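Putative aminopeptidase (Leishmania major, PDB 5NTH) probably acts as a manganese-dependent leucyl aminopeptidase of the M17 family, removing residues from the amino-terminal end of peptides. Local coordinates at residues K298-D303 with R392-D397. Numbering follows the deposited sequence.
Sequences KGIVYD and RIVLGD. With MN (manganese (II) ion), chain C; MN (manganese (II) ion), chain D; BB2 (actinonin), chain E; BCT (bicarbonate ion), chain B.
The two-manganese active site of an M17 aminopeptidase is built here at the end of strand 291-300, against which Leu395 and Val394 of helix 391-404 pack. Leu395 brings its CD2 methyl to 3.5 Å from the backbone N of Lys298, and the same methyl lies 4.1 Å from Lys298 CB, so the lysine is touched at its root and not along its chain. Further along the strand, the CD1 end of Ile300 meets CG1 of Val394 at 4.0 Å, the two side chains running obliquely past each other. All four residues are buried, and the contact is small and made by van der Waals packing, 174 Å² summed over both sides.

With CG anti to the backbone N (chi1 176°) and the chain extended beyond it, Lys298 leads away from the helix and delivers NZ to one manganese at 2.0 Å. In this catalytic domain, Asp303 on the short strand 302-303, past the corner at Val301, binds the second manganese through OD2 at 1.9 Å and reaches the lysine-bound ion with the same oxygen at a longer 2.7 Å, while its OD1 is held by Gly305 N and Asn361 ND2. Actinonin O2 bridges the pair, 1.9 Å from each metal; Asp321 and Glu390 join Lys298 at the first ion, Asp388 and Glu390 join Asp303 at the second. Near the N-terminal end of helix 391-404, Arg392 N donates to bicarbonate O1 over 2.8 Å, with an N-H...O angle of 147°. The bicarbonate also lies at the edge of the Arg392 guanidinium, near its plane, but the detail is doubtful because O2 sits too close in the model, and the bond from NH1 is weak.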
loop_
_atom_site.group_PDB
_atom_site.type_symbol
_atom_site.label_atom_id
_atom_site.label_comp_id
_atom_site.label_asym_id
_atom_site.label_seq_id
_atom_site.Cartn_x
_atom_site.Cartn_y
_atom_site.Cartn_z
ATOM N N LYS A 298 21.978 -12.147 19.452
ATOM C CA LYS A 298 21.494 -12.391 18.103
ATOM C C LYS A 298 22.600 -12.035 17.121
ATOM O O LYS A 298 22.945 -10.861 16.976
ATOM C CB LYS A 298 20.213 -11.571 17.836
ATOM C CG LYS A 298 19.628 -11.638 16.416
ATOM C CD LYS A 298 18.312 -10.868 16.318
ATOM C CE LYS A 298 18.060 -10.284 14.930
ATOM N NZ LYS A 298 16.633 -10.044 14.537
ATOM N N GLY A 299 23.163 -13.059 16.482
ATOM C CA GLY A 299 24.128 -12.903 15.396
ATOM C C GLY A 299 23.536 -13.152 14.004
ATOM O O GLY A 299 24.070 -13.955 13.217
ATOM N N ILE A 300 22.447 -12.469 13.672
ATOM C CA ILE A 300 21.891 -12.588 12.328
ATOM C C ILE A 300 22.699 -11.648 11.451
ATOM O O ILE A 300 22.554 -10.423 11.529
ATOM C CB ILE A 300 20.376 -12.326 12.297
ATOM C CG1 ILE A 300 19.635 -13.456 13.026
ATOM C CG2 ILE A 300 19.855 -12.173 10.882
ATOM C CD1 ILE A 300 19.777 -14.853 12.441
ATOM N N VAL A 301 23.588 -12.238 10.654
ATOM C CA VAL A 301 24.561 -11.454 9.879
ATOM C C VAL A 301 23.911 -10.663 8.753
ATOM O O VAL A 301 24.378 -9.577 8.380
ATOM C CB VAL A 301 25.715 -12.302 9.331
ATOM C CG1 VAL A 301 26.526 -12.846 10.500
ATOM C CG2 VAL A 301 25.231 -13.392 8.369
ATOM N N TYR A 302 22.828 -11.221 8.222
ATOM C CA TYR A 302 21.945 -10.466 7.384
ATOM C C TYR A 302 20.534 -10.991 7.502
ATOM O O TYR A 302 20.316 -12.207 7.459
ATOM C CB TYR A 302 22.422 -10.546 5.954
ATOM C CG TYR A 302 21.754 -9.539 5.095
ATOM C CD1 TYR A 302 21.937 -8.185 5.317
ATOM C CD2 TYR A 302 20.921 -9.927 4.073
ATOM C CE1 TYR A 302 21.314 -7.236 4.518
ATOM C CE2 TYR A 302 20.300 -8.994 3.269
ATOM C CZ TYR A 302 20.485 -7.654 3.501
ATOM O OH TYR A 302 19.873 -6.736 2.686
ATOM N N ASP A 303 19.583 -10.070 7.659
ATOM C CA ASP A 303 18.169 -10.429 7.751
ATOM C C ASP A 303 17.440 -9.931 6.534
ATOM O O ASP A 303 17.033 -8.773 6.481
ATOM C CB ASP A 303 17.507 -9.864 9.023
ATOM C CG ASP A 303 16.114 -10.422 9.237
ATOM O OD1 ASP A 303 15.805 -11.390 8.509
ATOM O OD2 ASP A 303 15.323 -9.940 10.116
ATOM N N ARG A 392 14.057 -14.125 17.815
ATOM C CA ARG A 392 13.365 -15.011 18.752
ATOM C C ARG A 392 13.815 -16.464 18.697
ATOM O O ARG A 392 14.049 -17.082 19.726
ATOM C CB ARG A 392 11.895 -15.083 18.331
ATOM C CG ARG A 392 11.023 -13.956 18.794
ATOM C CD ARG A 392 9.803 -13.828 17.932
ATOM N NE ARG A 392 9.692 -12.411 17.664
ATOM C CZ ARG A 392 8.726 -11.594 18.086
ATOM N NH1 ARG A 392 8.817 -10.294 17.786
ATOM N NH2 ARG A 392 7.653 -12.038 18.771
ATOM N N ILE A 393 13.837 -17.007 17.476
ATOM C CA ILE A 393 14.005 -18.415 17.270
ATOM C C ILE A 393 15.410 -18.855 17.519
ATOM O O ILE A 393 15.642 -19.778 18.271
ATOM C CB ILE A 393 13.617 -18.841 15.870
ATOM C CG1 ILE A 393 12.086 -18.763 15.723
ATOM C CG2 ILE A 393 14.087 -20.265 15.630
ATOM C CD1 ILE A 393 11.565 -19.013 14.325
ATOM N N VAL A 394 16.356 -18.230 16.851
ATOM C CA VAL A 394 17.751 -18.624 17.017
ATOM C C VAL A 394 18.178 -18.402 18.463
ATOM O O VAL A 394 18.976 -19.154 18.991
ATOM C CB VAL A 394 18.703 -17.831 16.100
ATOM C CG1 VAL A 394 18.269 -17.890 14.633
ATOM C CG2 VAL A 394 18.816 -16.386 16.563
ATOM N N LEU A 395 17.650 -17.354 19.087
ATOM C CA LEU A 395 18.009 -16.999 20.443
ATOM C C LEU A 395 17.426 -17.984 21.425
ATOM O O LEU A 395 18.007 -18.250 22.465
ATOM C CB LEU A 395 17.475 -15.629 20.810
ATOM C CG LEU A 395 18.195 -14.389 20.337
ATOM C CD1 LEU A 395 17.381 -13.181 20.777
ATOM C CD2 LEU A 395 19.616 -14.310 20.874
ATOM N N GLY A 396 16.244 -18.479 21.111
ATOM C CA GLY A 396 15.667 -19.557 21.850
ATOM C C GLY A 396 16.627 -20.713 21.978
ATOM O O GLY A 396 16.829 -21.181 23.072
ATOM N N ASP A 397 17.225 -21.190 20.898
ATOM C CA ASP A 397 18.199 -22.287 21.021
ATOM C C ASP A 397 19.452 -21.787 21.769
ATOM O O ASP A 397 20.130 -22.548 22.452
ATOM C CB ASP A 397 18.564 -22.900 19.658
ATOM C CG ASP A 397 17.520 -23.905 19.148
ATOM O OD1 ASP A 397 16.735 -24.457 19.938
ATOM O OD2 ASP A 397 17.481 -24.197 17.950
HETATM MN MN MN C . 16.318 -9.657 12.601
HETATM MN MN MN D . 13.686 -10.338 11.096
HETATM C C5 BB2 E . 11.965 -6.882 13.065
HETATM C C3 BB2 E . 12.811 -8.008 12.550
HETATM O O4 BB2 E . 12.810 -8.198 11.366
HETATM N N1 BB2 E . 13.568 -8.736 13.359
HETATM O O2 BB2 E . 14.379 -9.759 12.818
HETATM C C6 BB2 E . 10.496 -7.195 12.812
HETATM C C12 BB2 E . 9.760 -5.895 12.748
HETATM O O13 BB2 E . 9.373 -5.415 13.778
HETATM C C7 BB2 E . 9.972 -8.112 13.926
HETATM C C8 BB2 E . 8.481 -8.421 13.835
HETATM C C9 BB2 E . 8.149 -9.297 12.636
HETATM C C10 BB2 E . 7.055 -8.678 11.783
HETATM C C11 BB2 E . 5.700 -8.792 12.458
HETATM N N14 BB2 E . 9.579 -5.303 11.575
HETATM C C15 BB2 E . 8.902 -4.015 11.474
HETATM C C16 BB2 E . 9.546 -3.111 10.395
HETATM C C18 BB2 E . 8.568 -2.192 9.648
HETATM C C17 BB2 E . 10.686 -2.275 11.008
HETATM C C19 BB2 E . 7.414 -4.248 11.365
HETATM O O20 BB2 E . 6.779 -4.078 12.386
HETATM N N21 BB2 E . 6.805 -4.623 10.218
HETATM C C22 BB2 E . 5.394 -4.291 9.981
HETATM C C23 BB2 E . 7.323 -5.352 9.050
HETATM C C24 BB2 E . 6.376 -5.062 7.884
HETATM C C25 BB2 E . 5.211 -4.276 8.454
HETATM C C26 BB2 E . 4.554 -5.406 10.626
HETATM O O27 BB2 E . 4.656 -5.391 12.058
HETATM C C BCT B . 12.350 -11.281 15.951
HETATM O O1 BCT B . 13.237 -12.134 16.000
HETATM O O2 BCT B . 11.397 -11.251 16.748
HETATM O O3 BCT B . 12.425 -10.392 14.982
#